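Uncharacterized protein (Enterococcus faecalis, PDB 4OBI) is of unknown function but binds a zinc ion in a NusG domain II-like beta fold, probably as the soluble part of a membrane-tethered protein. Local coordinates at residues N62-D68 with I82-H87; G44-L48 with K59-C63; W73-P77 with T92-S96; T11-V15 with V25-K29. All coordinates share one frame; numbering follows the deposited sequence. Where two conformers were deposited one is given.

Contact 1: residues N62-D68 with I82-H87; sequences NCADLVD and IACLPH. With ZN (zinc ion), chain C.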
loop_
_atom_site.group_PDB
_atom_site.type_symbol
_atom_site.label_atom_id
_atom_site.label_comp_id
_atom_site.label_asym_id
_atom_site.label_seq_id
_atom_site.Cartn_x
_atom_site.Cartn_y
_atom_site.Cartn_z
ATOM N N ASN A 62 -10.243 1.476 -8.165
ATOM C CA ASN A 62 -11.320 1.179 -9.133
ATOM C C ASN A 62 -11.320 -0.264 -9.630
ATOM O O ASN A 62 -11.809 -0.553 -10.718
ATOM C CB ASN A 62 -11.284 2.132 -10.324
ATOM C CG ASN A 62 -10.018 1.999 -11.147
ATOM O OD1 ASN A 62 -9.086 1.274 -10.786
ATOM N ND2 ASN A 62 -9.976 2.712 -12.261
ATOM N N CYS A 63 -10.775 -1.166 -8.817
ATOM C CA CYS A 63 -10.926 -2.588 -9.062
ATOM C C CYS A 63 -12.377 -2.989 -8.798
ATOM O O CYS A 63 -13.147 -2.228 -8.222
ATOM C CB CYS A 63 -9.996 -3.384 -8.164
ATOM S SG CYS A 63 -10.233 -3.027 -6.416
ATOM N N ALA A 64 -12.740 -4.194 -9.221
ATOM C CA ALA A 64 -14.139 -4.626 -9.178
ATOM C C ALA A 64 -14.676 -4.967 -7.785
ATOM O O ALA A 64 -15.883 -4.945 -7.583
ATOM C CB ALA A 64 -14.342 -5.807 -10.110
ATOM N N ASP A 65 -13.803 -5.294 -6.830
ATOM C CA ASP A 65 -14.264 -5.728 -5.499
ATOM C C ASP A 65 -13.827 -4.844 -4.333
ATOM O O ASP A 65 -14.300 -5.024 -3.208
ATOM C CB ASP A 65 -13.858 -7.181 -5.238
ATOM C CG ASP A 65 -12.350 -7.408 -5.332
ATOM O OD1 ASP A 65 -11.569 -6.444 -5.189
ATOM O OD2 ASP A 65 -11.946 -8.575 -5.551
ATOM N N LEU A 66 -12.922 -3.901 -4.591
ATOM C CA LEU A 66 -12.391 -2.989 -3.556
ATOM C C LEU A 66 -11.879 -3.710 -2.306
ATOM O O LEU A 66 -11.866 -3.150 -1.213
ATOM C CB LEU A 66 -13.421 -1.922 -3.197
ATOM C CG LEU A 66 -13.953 -1.039 -4.327
ATOM C CD1 LEU A 66 -14.955 -0.022 -3.799
ATOM C CD2 LEU A 66 -12.804 -0.343 -5.051
ATOM N N VAL A 67 -11.411 -4.945 -2.471
ATOM C CA VAL A 67 -10.989 -5.753 -1.313
ATOM C C VAL A 67 -9.835 -5.074 -0.553
ATOM O O VAL A 67 -9.831 -5.019 0.689
ATOM C CB VAL A 67 -10.637 -7.194 -1.756
ATOM C CG1 VAL A 67 -9.732 -7.898 -0.752
ATOM C CG2 VAL A 67 -11.916 -7.994 -1.939
ATOM N N ASP A 68 -8.884 -4.527 -1.301
ATOM C CA ASP A 68 -7.739 -3.815 -0.712
ATOM C C ASP A 68 -8.174 -2.563 0.042
ATOM O O ASP A 68 -7.679 -2.291 1.132
ATOM C CB ASP A 68 -6.656 -3.497 -1.756
ATOM C CG ASP A 68 -7.205 -2.849 -3.007
ATOM O OD1 ASP A 68 -8.190 -3.374 -3.569
ATOM O OD2 ASP A 68 -6.646 -1.823 -3.436
ATOM N N ILE A 82 -1.641 -6.154 2.206
ATOM C CA ILE A 82 -2.735 -5.583 1.424
ATOM C C ILE A 82 -2.545 -6.066 0.000
ATOM O O ILE A 82 -1.461 -5.947 -0.562
ATOM C CB ILE A 82 -2.738 -4.049 1.428
ATOM C CG1 ILE A 82 -2.988 -3.526 2.846
ATOM C CG2 ILE A 82 -3.799 -3.518 0.484
ATOM C CD1 ILE A 82 -2.570 -2.080 3.068
ATOM N N ALA A 83 -3.597 -6.636 -0.561
ATOM C CA ALA A 83 -3.526 -7.166 -1.904
ATOM C C ALA A 83 -4.691 -6.675 -2.757
ATOM O O ALA A 83 -5.863 -6.801 -2.368
ATOM C CB ALA A 83 -3.494 -8.683 -1.862
ATOM N N CYS A 84 -4.353 -6.118 -3.919
ATOM C CA CYS A 84 -5.318 -5.884 -4.980
ATOM C C CYS A 84 -5.002 -6.852 -6.094
ATOM O O CYS A 84 -4.204 -6.564 -6.992
ATOM C CB CYS A 84 -5.258 -4.446 -5.475
ATOM S SG CYS A 84 -6.503 -4.090 -6.730
ATOM N N LEU A 85 -5.612 -8.023 -6.031
ATOM C CA LEU A 85 -5.315 -9.050 -7.010
ATOM C C LEU A 85 -5.664 -8.655 -8.464
ATOM O O LEU A 85 -4.880 -8.941 -9.365
ATOM C CB LEU A 85 -5.951 -10.384 -6.613
ATOM C CG LEU A 85 -5.500 -10.955 -5.263
ATOM C CD1 LEU A 85 -6.245 -12.252 -4.977
ATOM C CD2 LEU A 85 -3.992 -11.155 -5.220
ATOM N N PRO A 86 -6.802 -7.962 -8.693
ATOM C CA PRO A 86 -7.118 -7.521 -10.060
ATOM C C PRO A 86 -6.060 -6.597 -10.683
ATOM O O PRO A 86 -5.869 -6.636 -11.896
ATOM C CB PRO A 86 -8.457 -6.781 -9.892
ATOM C CG PRO A 86 -9.049 -7.359 -8.658
ATOM C CD PRO A 86 -7.881 -7.605 -7.755
ATOM N N HIS A 87 -5.379 -5.795 -9.863
ATOM C CA HIS A 87 -4.328 -4.900 -10.361
ATOM C C HIS A 87 -2.915 -5.458 -10.148
ATOM O O HIS A 87 -1.925 -4.800 -10.476
ATOM C CB HIS A 87 -4.451 -3.528 -9.707
ATOM C CG HIS A 87 -5.719 -2.807 -10.050
ATOM N ND1 HIS A 87 -6.070 -1.614 -9.461
ATOM C CD2 HIS A 87 -6.723 -3.116 -10.904
ATOM C CE1 HIS A 87 -7.235 -1.215 -9.941
ATOM N NE2 HIS A 87 -7.651 -2.107 -10.823
HETATM ZN ZN ZN C . -8.406 -3.988 -5.481
HETATM O O HOH W 1 -9.928 -1.927 -12.398
HETATM O O HOH W 2 -9.061 -5.789 -4.987
#
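Cys63 and Cys84 meet across a zinc site that joins the loop and first turn of helix 67-71 to the end of strand 82-84 in this NusG domain II-like fold. The ion is held by Cys63 SG at 2.3 Å, Cys84 SG at 2.3 Å, Asp68 OD1 at 2.0 Å and a water, four ligands in all. The sulfurs arrive by different torsions: Cys63 tucks SG between its backbone N and carbonyl carbon (chi1 56°), whereas Cys84 swings SG away from its N (chi1 -177°). Asp68 binds through OD1 alone; OD2 turns to Asn47 ND2, a second-shell bond that helps to fix the carboxylate's rotation. Asp68 CB rests 3.6 Å from Ile82 CG2. The zinc-bound water donates to Asp65 OD1, which also accepts from Val67 N in an Asx turn, so the loop's own fold positions the outer acceptor. His87 is no ligand. Cys63 CB lies over one face of its ring, a CH-pi contact, and His87 ND1 is bonded to Asn47 OD1. The Asn62 amide stands steeply to this ring, OD1 merely touching His87 CE1 at 3.2 Å while accepting from Tyr46 N. A water in the ring plane joins His87 NE2, at 2.8 Å, to Asn62 O.

Contact 2: residues G44-L48 with K59-C63; sequences GDYNL and KEANC. With ZN (zinc ion), chain C.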
loop_
_atom_site.group_PDB
_atom_site.type_symbol
_atom_site.label_atom_id
_atom_site.label_comp_id
_atom_site.label_asym_id
_atom_site.label_seq_id
_atom_site.Cartn_x
_atom_site.Cartn_y
_atom_site.Cartn_z
ATOM N N GLY A 44 -5.835 2.812 -16.911
ATOM C CA GLY A 44 -6.786 3.489 -16.029
ATOM C C GLY A 44 -6.963 2.828 -14.676
ATOM O O GLY A 44 -7.516 3.428 -13.763
ATOM N N ASP A 45 -6.499 1.591 -14.537
ATOM C CA ASP A 45 -6.538 0.923 -13.243
ATOM C C ASP A 45 -5.714 1.730 -12.256
ATOM O O ASP A 45 -4.611 2.157 -12.582
ATOM C CB ASP A 45 -5.997 -0.497 -13.351
ATOM C CG ASP A 45 -6.955 -1.427 -14.068
ATOM O OD1 ASP A 45 -8.055 -0.985 -14.481
ATOM O OD2 ASP A 45 -6.608 -2.612 -14.211
ATOM N N TYR A 46 -6.271 1.976 -11.070
ATOM C CA TYR A 46 -5.568 2.756 -10.069
ATOM C C TYR A 46 -5.861 2.311 -8.648
ATOM O O TYR A 46 -6.891 1.691 -8.365
ATOM C CB TYR A 46 -5.868 4.252 -10.225
ATOM C CG TYR A 46 -7.152 4.719 -9.585
ATOM C CD1 TYR A 46 -8.352 4.624 -10.265
ATOM C CD2 TYR A 46 -7.160 5.271 -8.310
ATOM C CE1 TYR A 46 -9.538 5.056 -9.690
ATOM C CE2 TYR A 46 -8.338 5.701 -7.720
ATOM C CZ TYR A 46 -9.529 5.586 -8.412
ATOM O OH TYR A 46 -10.715 6.015 -7.845
ATOM N N ASN A 47 -4.907 2.620 -7.775
ATOM C CA ASN A 47 -5.015 2.417 -6.348
ATOM C C ASN A 47 -4.340 3.598 -5.700
ATOM O O ASN A 47 -3.207 3.945 -6.056
ATOM C CB ASN A 47 -4.294 1.157 -5.901
ATOM C CG ASN A 47 -4.780 -0.071 -6.619
ATOM O OD1 ASN A 47 -4.445 -0.290 -7.774
ATOM N ND2 ASN A 47 -5.565 -0.885 -5.934
ATOM N N LEU A 48 -5.039 4.222 -4.766
ATOM C CA LEU A 48 -4.506 5.372 -4.059
ATOM C C LEU A 48 -4.004 4.939 -2.690
ATOM O O LEU A 48 -4.785 4.521 -1.838
ATOM C CB LEU A 48 -5.571 6.455 -3.930
ATOM C CG LEU A 48 -5.095 7.766 -3.313
ATOM C CD1 LEU A 48 -4.061 8.440 -4.205
ATOM C CD2 LEU A 48 -6.285 8.680 -3.076
ATOM N N LYS A 59 -6.527 3.841 0.111
ATOM C CA LYS A 59 -7.659 4.709 0.440
ATOM C C LYS A 59 -8.805 4.578 -0.561
ATOM O O LYS A 59 -9.978 4.709 -0.209
ATOM C CB LYS A 59 -7.196 6.169 0.475
ATOM C CG LYS A 59 -8.278 7.151 0.882
ATOM C CD LYS A 59 -7.716 8.545 1.062
ATOM C CE LYS A 59 -8.823 9.539 1.344
ATOM N NZ LYS A 59 -8.258 10.899 1.528
ATOM N N GLU A 60 -8.449 4.335 -1.815
ATOM C CA GLU A 60 -9.383 4.411 -2.913
ATOM C C GLU A 60 -8.828 3.572 -4.056
ATOM O O GLU A 60 -7.606 3.470 -4.213
ATOM C CB GLU A 60 -9.544 5.883 -3.335
ATOM C CG GLU A 60 -10.552 6.146 -4.438
ATOM C CD GLU A 60 -10.585 7.609 -4.864
ATOM O OE1 GLU A 60 -10.510 8.495 -3.985
ATOM O OE2 GLU A 60 -10.703 7.871 -6.082
ATOM N N ALA A 61 -9.716 2.968 -4.843
ATOM C CA ALA A 61 -9.320 2.173 -6.011
ATOM C C ALA A 61 -10.503 1.967 -6.952
ATOM O O ALA A 61 -11.638 2.250 -6.574
ATOM C CB ALA A 61 -8.767 0.829 -5.568
ATOM N N ASN A 62 -10.243 1.476 -8.165
ATOM C CA ASN A 62 -11.320 1.179 -9.133
ATOM C C ASN A 62 -11.320 -0.264 -9.630
ATOM O O ASN A 62 -11.809 -0.553 -10.718
ATOM C CB ASN A 62 -11.284 2.132 -10.324
ATOM C CG ASN A 62 -10.018 1.999 -11.147
ATOM O OD1 ASN A 62 -9.086 1.274 -10.786
ATOM N ND2 ASN A 62 -9.976 2.712 -12.261
ATOM N N CYS A 63 -10.775 -1.166 -8.817
ATOM C CA CYS A 63 -10.926 -2.588 -9.062
ATOM C C CYS A 63 -12.377 -2.989 -8.798
ATOM O O CYS A 63 -13.147 -2.228 -8.222
ATOM C CB CYS A 63 -9.996 -3.384 -8.164
ATOM S SG CYS A 63 -10.233 -3.027 -6.416
HETATM ZN ZN ZN C . -8.406 -3.988 -5.481
HETATM O O HOH W 1 -9.928 -1.927 -12.398
HETATM O O HOH W 2 -9.061 -5.789 -4.987
#
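Strands 46-48 and 59-61 run antiparallel at 175°, their axes 4.7 Å apart, as the open end of the hairpin 46-52/55-61, with Asn47 and Ala61 forming a non-hydrogen-bonded pair. Leu48 N gives a nearly straight bond to Glu60 O at 2.7 Å, and Lys59 N reaches Leu48 O. Toward the zinc end the pairing passes to a side chain: Tyr46 N donates to Asn62 OD1 at 2.9 Å, while Asn62 N makes a weak bond to Tyr46 O. The same amide offers ND2 to Gly44 O at 3.0 Å, meeting it from above the carbonyl plane. The Tyr46 ring, brought back over the partner strand by a chi1 of 83°, turns one face to the backbone at Ala61 and Asn62 N; Asn62 CG comes within 3.2 Å of Tyr46 CD1, the ring and amide planes 56° apart. The phenol OH donates to Glu60 OE2 at 2.6 Å, using the anti lone pair of a carboxylate that an extended chain carries to the ring's edge, its plane nearly perpendicular to the ring. On the face shared with Ala61, Asn47 OD1 is bonded to His87 ND1 and its ND2 to Asp68 OD2. The short phenol-carboxylate bond would probably stabilise a negative charge on Glu60, and the amide grip on the backbone probably helps set the course of the chain into the zinc ligand Cys63.

Contact 3: residues W73-P77 with T92-S96; sequences WISKP and TVEAS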
loop_
_atom_site.group_PDB
_atom_site.type_symbol
_atom_site.label_atom_id
_atom_site.label_comp_id
_atom_site.label_asym_id
_atom_site.label_seq_id
_atom_site.Cartn_x
_atom_site.Cartn_y
_atom_site.Cartn_z
ATOM N N TRP A 73 -6.120 -0.264 7.198
ATOM C CA TRP A 73 -4.744 0.025 7.594
ATOM C C TRP A 73 -3.959 -1.209 8.015
ATOM O O TRP A 73 -4.509 -2.120 8.623
ATOM C CB TRP A 73 -4.727 0.990 8.784
ATOM C CG TRP A 73 -5.403 2.316 8.586
ATOM C CD1 TRP A 73 -6.643 2.669 9.022
ATOM C CD2 TRP A 73 -4.856 3.478 7.949
ATOM N NE1 TRP A 73 -6.911 3.982 8.693
ATOM C CE2 TRP A 73 -5.826 4.500 8.036
ATOM C CE3 TRP A 73 -3.641 3.750 7.307
ATOM C CZ2 TRP A 73 -5.621 5.777 7.502
ATOM C CZ3 TRP A 73 -3.434 5.019 6.779
ATOM C CH2 TRP A 73 -4.424 6.016 6.877
ATOM N N ILE A 74 -2.664 -1.220 7.705
ATOM C CA ILE A 74 -1.724 -2.156 8.330
ATOM C C ILE A 74 -0.513 -1.359 8.795
ATOM O O ILE A 74 -0.272 -0.245 8.327
ATOM C CB ILE A 74 -1.254 -3.316 7.409
ATOM C CG1 ILE A 74 -0.454 -2.817 6.194
ATOM C CG2 ILE A 74 -2.434 -4.176 6.960
ATOM C CD1 ILE A 74 0.108 -3.953 5.359
ATOM N N SER A 75 0.249 -1.948 9.709
ATOM C CA SER A 75 1.415 -1.282 10.274
ATOM C C SER A 75 2.530 -2.212 10.759
ATOM O O SER A 75 3.620 -1.732 11.047
ATOM C CB SER A 75 0.966 -0.382 11.433
ATOM O OG SER A 75 0.492 -1.148 12.538
ATOM N N LYS A 76 2.267 -3.520 10.862
ATOM C CA LYS A 76 3.215 -4.466 11.465
ATOM C C LYS A 76 3.664 -5.508 10.449
ATOM O O LYS A 76 2.882 -5.880 9.573
ATOM C CB LYS A 76 2.590 -5.182 12.666
ATOM C CG LYS A 76 2.030 -4.261 13.742
ATOM C CD LYS A 76 3.101 -3.395 14.369
ATOM C CE LYS A 76 2.503 -2.510 15.445
ATOM N NZ LYS A 76 3.543 -1.710 16.139
ATOM N N PRO A 77 4.919 -5.986 10.569
ATOM C CA PRO A 77 5.454 -6.930 9.576
ATOM C C PRO A 77 4.673 -8.229 9.399
ATOM O O PRO A 77 4.576 -8.741 8.279
ATOM C CB PRO A 77 6.866 -7.223 10.076
ATOM C CG PRO A 77 7.233 -6.049 10.906
ATOM C CD PRO A 77 5.958 -5.538 11.518
ATOM N N THR A 92 3.262 -4.796 1.595
ATOM C CA THR A 92 3.668 -5.539 2.788
ATOM C C THR A 92 4.516 -4.645 3.676
ATOM O O THR A 92 5.181 -3.720 3.211
ATOM C CB THR A 92 4.421 -6.849 2.449
ATOM O OG1 THR A 92 4.478 -7.691 3.608
ATOM C CG2 THR A 92 5.835 -6.582 1.965
ATOM N N VAL A 93 4.451 -4.895 4.977
ATOM C CA VAL A 93 5.275 -4.179 5.939
ATOM C C VAL A 93 6.425 -5.104 6.342
ATOM O O VAL A 93 6.245 -6.326 6.452
ATOM C CB VAL A 93 4.449 -3.750 7.177
ATOM C CG1 VAL A 93 5.349 -3.214 8.281
ATOM C CG2 VAL A 93 3.414 -2.711 6.779
ATOM N N GLU A 94 7.609 -4.528 6.529
ATOM C CA GLU A 94 8.792 -5.306 6.906
ATOM C C GLU A 94 9.738 -4.464 7.757
ATOM O O GLU A 94 9.640 -3.243 7.764
ATOM C CB GLU A 94 9.506 -5.836 5.656
ATOM C CG GLU A 94 10.111 -4.756 4.769
ATOM C CD GLU A 94 10.700 -5.292 3.466
ATOM O OE1 GLU A 94 10.333 -6.406 3.014
ATOM O OE2 GLU A 94 11.543 -4.577 2.883
ATOM N N ALA A 95 10.648 -5.120 8.476
ATOM C CA ALA A 95 11.627 -4.406 9.290
ATOM C C ALA A 95 12.657 -3.722 8.399
ATOM O O ALA A 95 12.878 -4.132 7.260
ATOM C CB ALA A 95 12.312 -5.353 10.265
ATOM N N SER A 96 13.295 -2.682 8.930
ATOM C CA SER A 96 14.345 -1.959 8.204
ATOM C C SER A 96 15.622 -2.800 7.993
ATOM O O SER A 96 16.617 -2.297 7.472
ATOM C CB SER A 96 14.663 -0.643 8.921
ATOM O OG SER A 96 13.508 0.184 8.963
HETATM O O HOH W 3 2.825 -6.902 6.461
#
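Val93 meets the loop 73-77 over most of its side chain, a case in which one branched residue carries a contact between a strand and an irregular loop. The water that accepts from Val93 N at 3.0 Å probably donates to Pro77 O. At Val93 itself, the CA-CB bond points toward the loop and the two methyls divide the work. CG2 slides past Ile74, 3.8 Å from its CD1. CG1, placed opposite the backbone N by a chi1 of 170°, lies 3.6 Å from Ser75 O and reaches Pro77 CD at 4.0 Å. Val93 CB lies 3.6 Å from Lys76 O. Val93 O receives a CA-H...O contact from Pro77, with CA 3.3 Å away. Next, Glu94 starts away from the loop, and its OE2 is hydrogen-bonded to Gln13 NE2, so that only its backbone meets Pro77: CB of the proline lies 4.2 Å from Glu94 CA. The pyrrolidine ring reaches on as far as Ala95 N, 4.3 Å from Pro77 CG. The loop leaves helix 67-71 and covers this edge of strand 89-95 on its way to strand 82-84; Ile74 also bonds by its backbone to Ile56 of strand 55-61, while Tyr12 of strand 12-18 packs against both Pro77 and Val93.

Contact 4: residues T11-V15 with V25-K29; sequences TYQAV and VFDLK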
loop_
_atom_site.group_PDB
_atom_site.type_symbol
_atom_site.label_atom_id
_atom_site.label_comp_id
_atom_site.label_asym_id
_atom_site.label_seq_id
_atom_site.Cartn_x
_atom_site.Cartn_y
_atom_site.Cartn_z
ATOM N N THR A 11 11.506 0.296 13.927
ATOM C CA THR A 11 10.991 1.062 12.748
ATOM C C THR A 11 10.724 0.127 11.563
ATOM O O THR A 11 11.498 -0.796 11.299
ATOM C CB THR A 11 11.959 2.193 12.323
ATOM O OG1 THR A 11 11.485 2.817 11.119
ATOM C CG2 THR A 11 13.383 1.662 12.103
ATOM N N TYR A 12 9.627 0.373 10.857
ATOM C CA TYR A 12 9.223 -0.501 9.767
ATOM C C TYR A 12 9.133 0.270 8.463
ATOM O O TYR A 12 9.199 1.498 8.440
ATOM C CB TYR A 12 7.891 -1.173 10.093
ATOM C CG TYR A 12 7.913 -1.919 11.411
ATOM C CD1 TYR A 12 8.774 -2.995 11.610
ATOM C CD2 TYR A 12 7.075 -1.549 12.454
ATOM C CE1 TYR A 12 8.805 -3.679 12.815
ATOM C CE2 TYR A 12 7.097 -2.221 13.665
ATOM C CZ TYR A 12 7.961 -3.287 13.839
ATOM O OH TYR A 12 7.983 -3.954 15.050
ATOM N N GLN A 13 9.007 -0.475 7.377
ATOM C CA GLN A 13 8.852 0.110 6.061
ATOM C C GLN A 13 7.805 -0.677 5.293
ATOM O O GLN A 13 7.698 -1.896 5.457
ATOM C CB GLN A 13 10.199 0.118 5.330
ATOM C CG GLN A 13 10.790 -1.265 5.065
ATOM C CD GLN A 13 12.282 -1.230 4.782
ATOM O OE1 GLN A 13 12.985 -0.283 5.156
ATOM N NE2 GLN A 13 12.781 -2.278 4.144
ATOM N N ALA A 14 7.021 0.025 4.474
ATOM C CA ALA A 14 6.011 -0.598 3.622
ATOM C C ALA A 14 6.536 -0.702 2.202
ATOM O O ALA A 14 7.072 0.265 1.663
ATOM C CB ALA A 14 4.721 0.205 3.640
ATOM N N VAL A 15 6.379 -1.876 1.603
ATOM C CA VAL A 15 6.871 -2.154 0.264
ATOM C C VAL A 15 5.685 -2.308 -0.687
ATOM O O VAL A 15 4.838 -3.188 -0.510
ATOM C CB VAL A 15 7.705 -3.459 0.267
ATOM C CG1 VAL A 15 8.219 -3.793 -1.129
ATOM C CG2 VAL A 15 8.839 -3.348 1.284
ATOM N N VAL A 25 9.141 2.227 -1.613
ATOM C CA VAL A 25 9.259 1.797 -0.223
ATOM C C VAL A 25 8.968 3.022 0.642
ATOM O O VAL A 25 9.621 4.050 0.482
ATOM C CB VAL A 25 10.659 1.240 0.100
ATOM C CG1 VAL A 25 10.765 0.861 1.575
ATOM C CG2 VAL A 25 10.974 0.032 -0.776
ATOM N N PHE A 26 7.976 2.905 1.524
ATOM C CA PHE A 26 7.556 4.006 2.396
ATOM C C PHE A 26 8.065 3.761 3.812
ATOM O O PHE A 26 7.842 2.692 4.385
ATOM C CB PHE A 26 6.025 4.118 2.459
ATOM C CG PHE A 26 5.342 4.217 1.118
ATOM C CD1 PHE A 26 5.090 5.454 0.533
ATOM C CD2 PHE A 26 4.908 3.080 0.460
ATOM C CE1 PHE A 26 4.445 5.551 -0.690
ATOM C CE2 PHE A 26 4.260 3.171 -0.761
ATOM C CZ PHE A 26 4.028 4.404 -1.337
ATOM N N ASP A 27 8.723 4.763 4.380
ATOM C CA ASP A 27 9.164 4.676 5.761
ATOM C C ASP A 27 7.947 4.887 6.655
ATOM O O ASP A 27 7.139 5.783 6.425
ATOM C CB ASP A 27 10.259 5.697 6.045
ATOM C CG ASP A 27 11.545 5.389 5.297
ATOM O OD1 ASP A 27 11.935 4.199 5.249
ATOM O OD2 ASP A 27 12.161 6.331 4.754
ATOM N N LEU A 28 7.791 4.021 7.648
ATOM C CA LEU A 28 6.650 4.101 8.550
ATOM C C LEU A 28 7.127 4.652 9.888
ATOM O O LEU A 28 7.595 3.907 10.738
ATOM C CB LEU A 28 5.997 2.725 8.709
ATOM C CG LEU A 28 5.344 2.145 7.447
ATOM C CD1 LEU A 28 4.694 0.798 7.756
ATOM C CD2 LEU A 28 4.327 3.103 6.846
ATOM N N LYS A 29 7.033 5.970 10.045
ATOM C CA LYS A 29 7.512 6.659 11.241
ATOM C C LYS A 29 6.330 7.147 12.076
ATOM O O LYS A 29 5.435 7.806 11.556
ATOM C CB LYS A 29 8.396 7.841 10.843
HETATM O O HOH W 4 7.070 1.796 11.994
HETATM O O HOH W 5 13.876 2.670 3.641
#
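Ala14 and Phe26 face each other as an antiparallel hydrogen-bonded pair in the hairpin 12-18/21-28, and the small alanine leaves a hollow that larger neighbours fill. Their two backbone bonds, Ala14 N to Phe26 O and Phe26 N to Ala14 O, are both 2.8 Å long. Leu28 N adds a bond to Tyr12 O. On the face shared by Tyr12, Ala14, Phe26 and Leu28, the leucine leans back across the partner strand: with CG opposite its carbonyl carbon (chi1 -66°), CD1 settles 4.2 Å from Ala14 CB, and Leu28 CB lies 3.4 Å from Tyr12 O. Phe26 CB lies 4.3 Å from Ala14 CB, roughly at right angles to the leucine's approach, and the phenylalanine ring touches Ala14 O with CD2, at 3.7 Å, before going on to Ile49 and Val51 of strand 46-52. The opposite face carries Gln13, Val15, Val25 and Asp27. Here Val25 is the bump: its CG1 is set across Gln13 CB and CG, 3.9 Å from that CB, and the glutamine ends at Glu94 through NE2. Strand 21-28 is an outermost strand of its sheet, and strand 12-18 lies between it and strand 89-95; both Phe26 and Ala14 touch Ile56 of strand 55-61, in the other sheet.

How the contacts relate
From the N terminus, contact 4 closes first, folding strand 12-18 onto 21-28, and contact 2 follows in series, closing the hairpin of strands 46-52 and 55-61 in the other sheet. Contact 1 opens on the residues where contact 2 ends, sharing Asn62 and Cys63; both reach the zinc ion. Contact 1 closes the loop from 68 to 82 and contact 3 the stretch from 77 to 92, so the two cross, their segments alternating along the chain, and they touch where Ile82 packs on Ile74. Contact 3 joins contact 4 through neighbouring strands 89-95 and 12-18. Contacts 1 and 2 thus lie at the metal end and 3 and 4 across the chain's centre, 19 to 21 Å away between centres.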